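Side-chain contacts in YfkN protein (Bacillus subtilis subsp. subtilis, PDB 3GVE), which belongs to the calcineurin-like phosphoesterase family and holds a manganese ion and a magnesium ion side by side in one metal centre: residues Met176-Lys181 / Ser247-Gly252; Pro173-Met176 / Asn182-Gly185; Leu106-Phe111 / Leu214-Ile219; Ile168-Pro173 / Val193-Glu198. One frame throughout, in Å; residues are numbered along the deposited sequence.

Contact 1: Met176-Lys181 / Ser247-Gly252. With MG (magnesium ion), chain D; MN (manganese (II) ion), chain C.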
loop_
_atom_site.group_PDB
_atom_site.type_symbol
_atom_site.label_atom_id
_atom_site.label_comp_id
_atom_site.label_asym_id
_atom_site.label_seq_id
_atom_site.Cartn_x
_atom_site.Cartn_y
_atom_site.Cartn_z
HETATM N N MSE A 176 10.952 3.141 17.210
HETATM C CA MSE A 176 12.299 2.718 17.596
HETATM C C MSE A 176 12.691 1.410 16.907
HETATM O O MSE A 176 13.859 1.134 16.723
HETATM C CB MSE A 176 12.389 2.560 19.112
HETATM C CG MSE A 176 12.191 3.851 19.907
HETATM SE SE MSE A 176 13.275 5.380 19.334
HETATM C CE MSE A 176 15.053 4.596 19.352
ATOM N N THR A 177 11.702 0.619 16.527
ATOM C CA THR A 177 11.905 -0.582 15.728
ATOM C C THR A 177 11.847 -0.263 14.234
ATOM O O THR A 177 12.743 -0.587 13.489
ATOM C CB THR A 177 10.829 -1.638 16.067
ATOM O OG1 THR A 177 10.968 -2.003 17.437
ATOM C CG2 THR A 177 10.982 -2.894 15.211
ATOM N N TRP A 178 10.771 0.382 13.806
ATOM C CA TRP A 178 10.563 0.671 12.389
ATOM C C TRP A 178 11.666 1.533 11.780
ATOM O O TRP A 178 11.982 1.386 10.620
ATOM C CB TRP A 178 9.201 1.347 12.186
ATOM C CG TRP A 178 8.026 0.521 12.617
ATOM C CD1 TRP A 178 7.885 -0.826 12.509
ATOM C CD2 TRP A 178 6.818 1.010 13.193
ATOM N NE1 TRP A 178 6.658 -1.212 12.986
ATOM C CE2 TRP A 178 5.987 -0.102 13.425
ATOM C CE3 TRP A 178 6.367 2.278 13.563
ATOM C CZ2 TRP A 178 4.721 0.023 13.983
ATOM C CZ3 TRP A 178 5.112 2.395 14.122
ATOM C CH2 TRP A 178 4.308 1.277 14.332
ATOM N N ASP A 179 12.193 2.455 12.575
ATOM C CA ASP A 179 13.265 3.370 12.149
ATOM C C ASP A 179 14.489 3.259 13.074
ATOM O O ASP A 179 15.120 4.232 13.423
ATOM C CB ASP A 179 12.757 4.820 12.042
ATOM C CG ASP A 179 12.374 5.186 10.628
ATOM O OD1 ASP A 179 13.216 5.027 9.733
ATOM O OD2 ASP A 179 11.233 5.601 10.402
ATOM N N LYS A 180 14.803 2.027 13.452
ATOM C CA LYS A 180 15.990 1.747 14.259
ATOM C C LYS A 180 17.278 2.442 13.739
ATOM O O LYS A 180 17.971 3.093 14.485
ATOM C CB LYS A 180 16.202 0.241 14.374
ATOM C CG LYS A 180 17.342 -0.147 15.305
ATOM C CD LYS A 180 17.281 -1.627 15.671
ATOM C CE LYS A 180 18.502 -2.062 16.450
ATOM N NZ LYS A 180 19.586 -2.290 15.483
ATOM N N LYS A 181 17.556 2.329 12.453
ATOM C CA LYS A 181 18.773 2.923 11.894
ATOM C C LYS A 181 18.787 4.436 12.087
ATOM O O LYS A 181 19.792 5.007 12.456
ATOM C CB LYS A 181 18.951 2.546 10.418
ATOM C CG LYS A 181 20.218 3.089 9.764
ATOM C CD LYS A 181 20.405 2.518 8.364
ATOM C CE LYS A 181 21.876 2.188 8.059
ATOM N NZ LYS A 181 22.118 1.813 6.631
ATOM N N SER A 247 -7.675 10.093 15.490
ATOM C CA SER A 247 -6.986 8.825 15.479
ATOM C C SER A 247 -6.620 8.520 14.040
ATOM O O SER A 247 -7.190 9.015 13.108
ATOM C CB SER A 247 -7.906 7.747 16.069
ATOM O OG SER A 247 -7.340 6.451 16.039
ATOM N N GLY A 248 -5.630 7.675 13.896
ATOM C CA GLY A 248 -5.133 7.222 12.599
ATOM C C GLY A 248 -4.369 5.905 12.736
ATOM O O GLY A 248 -4.734 5.063 13.536
ATOM N N HIS A 249 -3.308 5.809 11.942
ATOM C CA HIS A 249 -2.328 4.740 11.939
ATOM C C HIS A 249 -2.871 3.434 11.345
ATOM O O HIS A 249 -2.223 2.844 10.520
ATOM C CB HIS A 249 -1.730 4.544 13.337
ATOM C CG HIS A 249 -0.627 3.538 13.385
ATOM N ND1 HIS A 249 0.538 3.673 12.657
ATOM C CD2 HIS A 249 -0.513 2.379 14.078
ATOM C CE1 HIS A 249 1.321 2.638 12.904
ATOM N NE2 HIS A 249 0.706 1.837 13.757
ATOM N N GLN A 250 -4.042 2.982 11.790
ATOM C CA GLN A 250 -4.608 1.702 11.357
ATOM C C GLN A 250 -5.213 1.724 9.951
ATOM O O GLN A 250 -5.438 0.684 9.359
ATOM C CB GLN A 250 -5.658 1.209 12.353
ATOM C CG GLN A 250 -5.079 0.545 13.584
ATOM C CD GLN A 250 -6.114 0.336 14.678
ATOM O OE1 GLN A 250 -7.094 1.042 14.767
ATOM N NE2 GLN A 250 -5.858 -0.630 15.533
ATOM N N HIS A 251 -5.464 2.910 9.420
ATOM C CA HIS A 251 -6.088 3.035 8.100
ATOM C C HIS A 251 -7.532 2.468 8.100
ATOM O O HIS A 251 -8.049 2.085 7.059
ATOM C CB HIS A 251 -5.221 2.390 6.983
ATOM C CG HIS A 251 -3.889 3.055 6.752
ATOM N ND1 HIS A 251 -3.185 2.890 5.583
ATOM C CD2 HIS A 251 -3.126 3.863 7.533
ATOM C CE1 HIS A 251 -2.061 3.584 5.640
ATOM N NE2 HIS A 251 -1.988 4.166 6.821
ATOM N N GLY A 252 -8.166 2.447 9.273
ATOM C CA GLY A 252 -9.550 2.015 9.430
ATOM C C GLY A 252 -10.547 3.159 9.485
ATOM O O GLY A 252 -10.186 4.288 9.173
HETATM MG MG MG D . 1.274 5.201 10.937
HETATM MN MN MN C . -0.145 5.162 7.637
HETATM O O HOH W 1 -0.065 3.852 9.406
HETATM O O HOH W 2 1.304 3.559 7.027
#
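W178 reaches out from a short helix to meet H249, a ligand of the magnesium ion. Their backbones stay far apart, W178 CA and H249 CA lying 13.5 Å from each other, and the two side chains bridge the gap from opposite directions. The far corner of the indole makes the touch: W178 CH2 is 3.6 Å from H249 CE1 and almost as near to NE2. The six-membered ring and the imidazole meet obliquely, with planes 37° apart. Because H249 CG is anti to the backbone N (chi1 -175°), the imidazole extends out to the metal, and H249 ND1 binds magnesium at 2.4 Å. H249 belongs to the GH-x-H loop of the calcineurin-like fold, which follows strand 244-247. Two residues on, H251 NE2 binds manganese at 2.2 Å, while D64 serves both ions. Rotation of the H249 ring is fixed from two sides, since NE2 hydrogen-bonds to E229 OE2 while ND1 is on the metal. A water bound to both ions also lies 2.6 Å from H249 O, within hydrogen-bonding distance. W178 also packs on N108 and E229, and a bound citric acid lies about 4 Å from its side chain.

Contact 2: Pro173-Met176 / Asn182-Gly185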
loop_
_atom_site.group_PDB
_atom_site.type_symbol
_atom_site.label_atom_id
_atom_site.label_comp_id
_atom_site.label_asym_id
_atom_site.label_seq_id
_atom_site.Cartn_x
_atom_site.Cartn_y
_atom_site.Cartn_z
ATOM N N PRO A 173 5.451 4.246 19.993
ATOM C CA PRO A 173 6.833 3.993 20.425
ATOM C C PRO A 173 7.581 3.008 19.534
ATOM O O PRO A 173 8.797 2.984 19.591
ATOM C CB PRO A 173 6.680 3.438 21.852
ATOM C CG PRO A 173 5.319 3.731 22.269
ATOM C CD PRO A 173 4.472 3.909 21.045
ATOM N N GLN A 174 6.848 2.272 18.715
ATOM C CA GLN A 174 7.406 1.306 17.801
ATOM C C GLN A 174 8.266 1.937 16.700
ATOM O O GLN A 174 8.891 1.219 15.943
ATOM C CB GLN A 174 6.273 0.469 17.185
ATOM C CG GLN A 174 5.639 -0.552 18.116
ATOM C CD GLN A 174 4.698 0.060 19.140
ATOM O OE1 GLN A 174 4.313 1.205 19.041
ATOM N NE2 GLN A 174 4.320 -0.730 20.134
ATOM N N ILE A 175 8.310 3.266 16.617
ATOM C CA ILE A 175 9.223 3.907 15.656
ATOM C C ILE A 175 10.682 3.516 15.966
ATOM O O ILE A 175 11.512 3.519 15.111
ATOM C CB ILE A 175 9.077 5.460 15.604
ATOM C CG1 ILE A 175 9.439 6.111 16.939
ATOM C CG2 ILE A 175 7.674 5.871 15.157
ATOM C CD1 ILE A 175 9.519 7.666 16.849
HETATM N N MSE A 176 10.952 3.141 17.210
HETATM C CA MSE A 176 12.299 2.718 17.596
HETATM C C MSE A 176 12.691 1.410 16.907
HETATM O O MSE A 176 13.859 1.134 16.723
HETATM C CB MSE A 176 12.389 2.560 19.112
HETATM C CG MSE A 176 12.191 3.851 19.907
HETATM SE SE MSE A 176 13.275 5.380 19.334
HETATM C CE MSE A 176 15.053 4.596 19.352
ATOM N N ASN A 182 17.654 5.084 11.838
ATOM C CA ASN A 182 17.591 6.547 11.958
ATOM C C ASN A 182 17.470 7.072 13.372
ATOM O O ASN A 182 17.742 8.234 13.620
ATOM C CB ASN A 182 16.412 7.112 11.158
ATOM C CG ASN A 182 16.636 7.088 9.672
ATOM O OD1 ASN A 182 17.758 7.097 9.209
ATOM N ND2 ASN A 182 15.548 7.062 8.907
ATOM N N LEU A 183 17.030 6.224 14.296
ATOM C CA LEU A 183 16.643 6.700 15.617
ATOM C C LEU A 183 17.428 6.164 16.813
ATOM O O LEU A 183 17.508 6.831 17.820
ATOM C CB LEU A 183 15.149 6.461 15.855
ATOM C CG LEU A 183 14.225 7.110 14.812
ATOM C CD1 LEU A 183 12.778 6.845 15.233
ATOM C CD2 LEU A 183 14.487 8.615 14.713
ATOM N N GLU A 184 17.972 4.957 16.696
ATOM C CA GLU A 184 18.697 4.355 17.810
ATOM C C GLU A 184 19.833 5.256 18.285
ATOM O O GLU A 184 20.622 5.734 17.490
ATOM C CB GLU A 184 19.238 2.982 17.407
ATOM C CG GLU A 184 19.879 2.190 18.535
ATOM C CD GLU A 184 20.265 0.792 18.105
ATOM O OE1 GLU A 184 20.750 0.626 16.979
ATOM O OE2 GLU A 184 20.054 -0.128 18.892
ATOM N N GLY A 185 19.872 5.514 19.580
ATOM C CA GLY A 185 20.903 6.375 20.135
ATOM C C GLY A 185 20.655 7.872 20.002
ATOM O O GLY A 185 21.424 8.673 20.518
#
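M176 and L183 face each other with CA atoms 6.2 Å apart, where the short helices 175-178 and 180-183 fold back on one another across a turn at D179. L183 points its side chain at the first helix and meets two neighbours there. One branch, CD1, comes against I175: L183 CD1 is 3.7 Å from I175 CD1 and 3.6 Å from the carbonyl oxygen I175 O. The two side chains cross at about a right angle, with their CD1 methyls in contact. I175 CG1 sits in the crowded position between its backbone N and carbonyl carbon (chi1 63°), and this directs CD1 to the L183 branch.

M176, built as selenomethionine, meets the base of the leucine side chain and its backbone. Its chain bends at chi2 and again at chi3, curling the terminal methyl back to L183, with M176 CE 4.0 Å from L183 CB and 3.7 Å from L183 O. The backbone N of E184 lies just beyond. V189 of strand 188-189 touches both I175 and M176, and I175 packs on N108 and F111 as well. N182 ND2 hydrogen-bonds to F111 O, fastening the second helix to the same region.

No hydrogen bond or charge pair joins the two segments, so the contact between them is one of van der Waals packing, with L183 against both I175 and M176.

Contact 3: Leu106-Phe111 / Leu214-Ile219. With MG (magnesium ion), chain D.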
loop_
_atom_site.group_PDB
_atom_site.type_symbol
_atom_site.label_atom_id
_atom_site.label_comp_id
_atom_site.label_asym_id
_atom_site.label_seq_id
_atom_site.Cartn_x
_atom_site.Cartn_y
_atom_site.Cartn_z
ATOM N N LEU A 106 3.290 14.157 14.148
ATOM C CA LEU A 106 4.166 13.196 13.537
ATOM C C LEU A 106 3.562 11.819 13.563
ATOM O O LEU A 106 3.141 11.308 14.555
ATOM C CB LEU A 106 5.516 13.183 14.244
ATOM C CG LEU A 106 6.148 14.583 14.395
ATOM C CD1 LEU A 106 7.419 14.511 15.152
ATOM C CD2 LEU A 106 6.322 15.312 13.101
ATOM N N GLY A 107 3.553 11.201 12.359
ATOM C CA GLY A 107 3.227 9.800 12.276
ATOM C C GLY A 107 4.582 9.053 12.186
ATOM O O GLY A 107 5.684 9.645 12.118
ATOM N N ASN A 108 4.487 7.716 12.267
ATOM C CA ASN A 108 5.748 6.930 12.218
ATOM C C ASN A 108 6.542 7.181 10.947
ATOM O O ASN A 108 7.766 7.211 10.913
ATOM C CB ASN A 108 5.515 5.412 12.425
ATOM C CG ASN A 108 4.312 4.867 11.650
ATOM O OD1 ASN A 108 3.166 5.297 11.780
ATOM N ND2 ASN A 108 4.612 3.981 10.744
ATOM N N HIS A 109 5.834 7.324 9.835
ATOM C CA HIS A 109 6.515 7.486 8.513
ATOM C C HIS A 109 7.223 8.845 8.368
ATOM O O HIS A 109 8.057 8.947 7.460
ATOM C CB HIS A 109 5.574 7.162 7.357
ATOM C CG HIS A 109 5.330 5.700 7.247
ATOM N ND1 HIS A 109 6.292 4.819 6.775
ATOM C CD2 HIS A 109 4.279 4.954 7.640
ATOM C CE1 HIS A 109 5.813 3.572 6.842
ATOM N NE2 HIS A 109 4.581 3.635 7.342
ATOM N N GLU A 110 6.934 9.815 9.231
ATOM C CA GLU A 110 7.668 11.076 9.206
ATOM C C GLU A 110 9.150 10.896 9.533
ATOM O O GLU A 110 9.923 11.756 9.213
ATOM C CB GLU A 110 7.024 12.086 10.178
ATOM C CG GLU A 110 6.072 13.111 9.517
ATOM C CD GLU A 110 4.796 12.480 9.022
ATOM O OE1 GLU A 110 4.218 11.679 9.757
ATOM O OE2 GLU A 110 4.378 12.775 7.915
ATOM N N PHE A 111 9.497 9.777 10.142
ATOM C CA PHE A 111 10.870 9.512 10.551
ATOM C C PHE A 111 11.689 8.737 9.530
ATOM O O PHE A 111 12.868 8.545 9.717
ATOM C CB PHE A 111 10.857 8.762 11.890
ATOM C CG PHE A 111 10.287 9.578 13.020
ATOM C CD1 PHE A 111 11.086 10.460 13.711
ATOM C CD2 PHE A 111 8.949 9.497 13.349
ATOM C CE1 PHE A 111 10.556 11.236 14.727
ATOM C CE2 PHE A 111 8.424 10.264 14.345
ATOM C CZ PHE A 111 9.221 11.125 15.035
ATOM N N LEU A 214 -3.894 15.007 18.669
ATOM C CA LEU A 214 -3.545 14.458 17.379
ATOM C C LEU A 214 -2.802 13.148 17.673
ATOM O O LEU A 214 -1.597 13.097 17.795
ATOM C CB LEU A 214 -2.718 15.474 16.596
ATOM C CG LEU A 214 -3.360 16.877 16.527
ATOM C CD1 LEU A 214 -2.486 17.852 15.770
ATOM C CD2 LEU A 214 -4.760 16.866 15.941
ATOM N N ALA A 215 -3.596 12.098 17.840
ATOM C CA ALA A 215 -3.090 10.822 18.294
ATOM C C ALA A 215 -2.827 9.915 17.107
ATOM O O ALA A 215 -3.730 9.298 16.584
ATOM C CB ALA A 215 -4.094 10.188 19.252
ATOM N N HIS A 216 -1.567 9.856 16.688
ATOM C CA HIS A 216 -1.215 8.994 15.555
ATOM C C HIS A 216 -1.063 7.575 16.070
ATOM O O HIS A 216 0.024 7.082 16.309
ATOM C CB HIS A 216 0.028 9.415 14.753
ATOM C CG HIS A 216 0.154 8.640 13.474
ATOM N ND1 HIS A 216 -0.469 9.041 12.315
ATOM C CD2 HIS A 216 0.689 7.425 13.207
ATOM C CE1 HIS A 216 -0.283 8.131 11.377
ATOM N NE2 HIS A 216 0.425 7.144 11.889
ATOM N N THR A 217 -2.217 6.949 16.231
ATOM C CA THR A 217 -2.337 5.659 16.892
ATOM C C THR A 217 -3.795 5.246 16.743
ATOM O O THR A 217 -4.664 6.078 16.689
ATOM C CB THR A 217 -1.888 5.759 18.377
ATOM O OG1 THR A 217 -1.881 4.466 18.985
ATOM C CG2 THR A 217 -2.774 6.711 19.189
ATOM N N GLY A 218 -4.032 3.947 16.655
ATOM C CA GLY A 218 -5.353 3.420 16.395
ATOM C C GLY A 218 -6.082 2.976 17.641
ATOM O O GLY A 218 -5.720 3.304 18.756
ATOM N N ILE A 219 -7.120 2.187 17.402
ATOM C CA ILE A 219 -8.140 1.840 18.378
ATOM C C ILE A 219 -8.181 0.336 18.557
ATOM O O ILE A 219 -8.205 -0.392 17.584
ATOM C CB ILE A 219 -9.550 2.314 17.890
ATOM C CG1 ILE A 219 -9.603 3.841 17.757
ATOM C CG2 ILE A 219 -10.650 1.771 18.797
ATOM C CD1 ILE A 219 -10.736 4.365 16.871
HETATM MG MG MG D . 1.274 5.201 10.937
HETATM O O HOH W 1 -0.065 3.852 9.406
#
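G107 lies flat over the imidazole of H216: its CA sits 3.6 Å from the ring centroid and only 13° off the normal, a CH-pi contact square on the face. Lacking a side chain, G107 lets the loop backbone come this close, and L106 O closes in on H216 CB at 3.6 Å. N108 comes in differently. Its side chain crosses the histidine at about a right angle, with amide and ring planes 50° apart, and the two converge on one metal. N108 OD1 binds magnesium at 2.1 Å and H216 NE2 binds it at 2.3 Å. The 3.3 Å between N108 OD1 and H216 NE2 is therefore the spacing of two ligands on one ion rather than a hydrogen bond. N108 CG sits between the backbone N and the carbonyl carbon (chi1 43°), which swings the amide over to the ion. D64 and H249 complete the protein ligands of the site.

Second-shell bonds hold these groups in place. H216 ND1 is hydrogen-bonded to N62 O, fixing how the ring is turned. E110 OE1 accepts from G107 N at 2.7 Å and also from the backbone N of D64, linking the asparagine loop to another metal-binding loop. The run G107-E110 is the GNHE signature of this family.

Helix 115-123 packs behind the loop through L106, E110 and F111, while I175 and W178 of helix 175-178 touch N108. H216 follows the end of strand 210-215, which lies between strands 160-170 and 244-247 in the sheet.

Contact 4: Ile168-Pro173 / Val193-Glu198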
loop_
_atom_site.group_PDB
_atom_site.type_symbol
_atom_site.label_atom_id
_atom_site.label_comp_id
_atom_site.label_asym_id
_atom_site.label_seq_id
_atom_site.Cartn_x
_atom_site.Cartn_y
_atom_site.Cartn_z
ATOM N N ILE A 168 -2.035 18.686 21.205
ATOM C CA ILE A 168 -0.975 17.789 21.648
ATOM C C ILE A 168 -0.949 16.605 20.690
ATOM O O ILE A 168 -1.977 16.189 20.201
ATOM C CB ILE A 168 -1.209 17.314 23.115
ATOM C CG1 ILE A 168 -0.030 16.466 23.622
ATOM C CG2 ILE A 168 -2.547 16.565 23.268
ATOM C CD1 ILE A 168 -0.060 16.199 25.152
ATOM N N GLY A 169 0.231 16.069 20.431
ATOM C CA GLY A 169 0.354 14.959 19.488
ATOM C C GLY A 169 1.164 13.801 20.037
ATOM O O GLY A 169 2.019 13.984 20.867
ATOM N N PHE A 170 0.878 12.614 19.522
ATOM C CA PHE A 170 1.521 11.354 19.924
ATOM C C PHE A 170 1.831 10.463 18.734
ATOM O O PHE A 170 1.076 10.419 17.780
ATOM C CB PHE A 170 0.626 10.561 20.892
ATOM C CG PHE A 170 0.075 11.386 22.000
ATOM C CD1 PHE A 170 0.854 11.718 23.097
ATOM C CD2 PHE A 170 -1.213 11.850 21.935
ATOM C CE1 PHE A 170 0.338 12.497 24.112
ATOM C CE2 PHE A 170 -1.739 12.624 22.950
ATOM C CZ PHE A 170 -0.955 12.953 24.046
ATOM N N VAL A 171 2.938 9.735 18.829
ATOM C CA VAL A 171 3.342 8.762 17.812
ATOM C C VAL A 171 3.616 7.411 18.493
ATOM O O VAL A 171 3.913 7.365 19.670
ATOM C CB VAL A 171 4.595 9.276 17.025
ATOM C CG1 VAL A 171 5.854 9.184 17.890
ATOM C CG2 VAL A 171 4.782 8.521 15.708
ATOM N N PRO A 172 3.493 6.302 17.772
ATOM C CA PRO A 172 3.728 5.014 18.448
ATOM C C PRO A 172 5.206 4.825 18.820
ATOM O O PRO A 172 6.092 5.177 18.072
ATOM C CB PRO A 172 3.296 3.973 17.405
ATOM C CG PRO A 172 2.296 4.718 16.536
ATOM C CD PRO A 172 2.910 6.105 16.432
ATOM N N PRO A 173 5.451 4.246 19.993
ATOM C CA PRO A 173 6.833 3.993 20.425
ATOM C C PRO A 173 7.581 3.008 19.534
ATOM O O PRO A 173 8.797 2.984 19.591
ATOM C CB PRO A 173 6.680 3.438 21.852
ATOM C CG PRO A 173 5.319 3.731 22.269
ATOM C CD PRO A 173 4.472 3.909 21.045
ATOM N N VAL A 193 0.002 7.120 26.744
ATOM C CA VAL A 193 -0.798 7.566 27.898
ATOM C C VAL A 193 0.037 8.336 28.925
ATOM O O VAL A 193 -0.381 9.367 29.450
ATOM C CB VAL A 193 -1.546 6.361 28.513
ATOM C CG1 VAL A 193 -2.116 6.646 29.886
ATOM C CG2 VAL A 193 -2.600 5.801 27.548
ATOM N N GLU A 194 1.234 7.820 29.214
ATOM C CA GLU A 194 2.118 8.467 30.189
ATOM C C GLU A 194 2.565 9.842 29.709
ATOM O O GLU A 194 2.514 10.782 30.457
ATOM C CB GLU A 194 3.350 7.611 30.495
ATOM C CG GLU A 194 3.068 6.379 31.312
ATOM C CD GLU A 194 4.267 5.465 31.425
ATOM O OE1 GLU A 194 5.398 5.925 31.198
ATOM O OE2 GLU A 194 4.073 4.277 31.734
ATOM N N SER A 195 2.794 10.009 28.447
ATOM C CA SER A 195 3.105 11.340 27.863
ATOM C C SER A 195 1.934 12.255 28.038
ATOM O O SER A 195 2.088 13.474 28.358
ATOM C CB SER A 195 3.645 11.192 26.434
ATOM O OG SER A 195 3.489 12.393 25.733
ATOM N N ALA A 196 0.733 11.752 27.778
ATOM C CA ALA A 196 -0.457 12.574 27.934
ATOM C C ALA A 196 -0.630 13.011 29.390
ATOM O O ALA A 196 -0.900 14.174 29.642
ATOM C CB ALA A 196 -1.701 11.817 27.446
ATOM N N ASN A 197 -0.476 12.071 30.328
ATOM C CA ASN A 197 -0.654 12.380 31.734
ATOM C C ASN A 197 0.399 13.364 32.265
ATOM O O ASN A 197 0.120 14.116 33.149
ATOM C CB ASN A 197 -0.724 11.092 32.549
ATOM C CG ASN A 197 -2.082 10.436 32.463
ATOM O OD1 ASN A 197 -3.068 11.081 32.207
ATOM N ND2 ASN A 197 -2.118 9.148 32.696
ATOM N N GLU A 198 1.581 13.359 31.677
ATOM C CA GLU A 198 2.647 14.277 32.056
ATOM C C GLU A 198 2.380 15.669 31.500
ATOM O O GLU A 198 2.647 16.672 32.137
ATOM C CB GLU A 198 3.953 13.716 31.509
ATOM C CG GLU A 198 5.230 14.530 31.708
ATOM C CD GLU A 198 6.414 13.840 31.036
ATOM O OE1 GLU A 198 6.818 12.772 31.488
ATOM O OE2 GLU A 198 6.909 14.340 30.035
#
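At the edge of the F170 ring, in its plane, lies S195 OG of helix 192-205, 3.5 Å from F170 CE1 and 3.8 Å from CD1. Next to it, the methyl of A196 approaches obliquely, A196 CB being 3.7 Å from F170 CZ. The backbone of the helix is close too, for F170 CZ comes within 3.9 Å of A196 CA.

F170 CG is anti to the carbonyl carbon (chi1 -48°), and this carries the ring off the strand to the helix, reaching into the 8.1 Å between F170 CA and S195 CA. The serine was modelled in two conformers, so its part in the contact applies to the one described here. No hydrogen bond crosses the contact, which is made by van der Waals packing, including the apolar touch of F170 CZ on A196 CB. I192 also packs on F170 from the same helix, and I168, two residues back and pointing the same way, rests on T199 and M203 further along. A196, itself buried, also touches L235 of helix 232-238, so this face of the helix packs between the strand and that helix.

Strand 160-170 pairs in parallel with strand 210-215, F170 hydrogen-bonding through its backbone to L214 and H216, and helix 192-205 lies on the path from one strand to the other. This is a beta-alpha-beta crossover, a building unit of the layered alpha/beta fold of calcineurin-like proteins; here the link from strand to helix also contains the short helices 175-178 and 180-183 and strand 188-189.

In the fold
Contacts 1 and 3 lie at the metal centre, their centres 6 Å apart, sharing the magnesium ion and a water. Contact 2 is 11 Å from contact 1, and contact 4 is 14 Å from contact 1 and 11 Å from contact 3. Residues 168-185 run without a break through contacts 4, 2 and 1: the end of strand 160-170 leads into helices 175-178 and 180-183. Contacts 2 and 4 are both nested within the loop closed by contact 3. Strands 160-170 and 210-215, neighbours in one sheet, connect contacts 3 and 4. Loops following strands 210-215 and 244-247 of this sheet supply H216, H249 and H251, and the two short helices border the site.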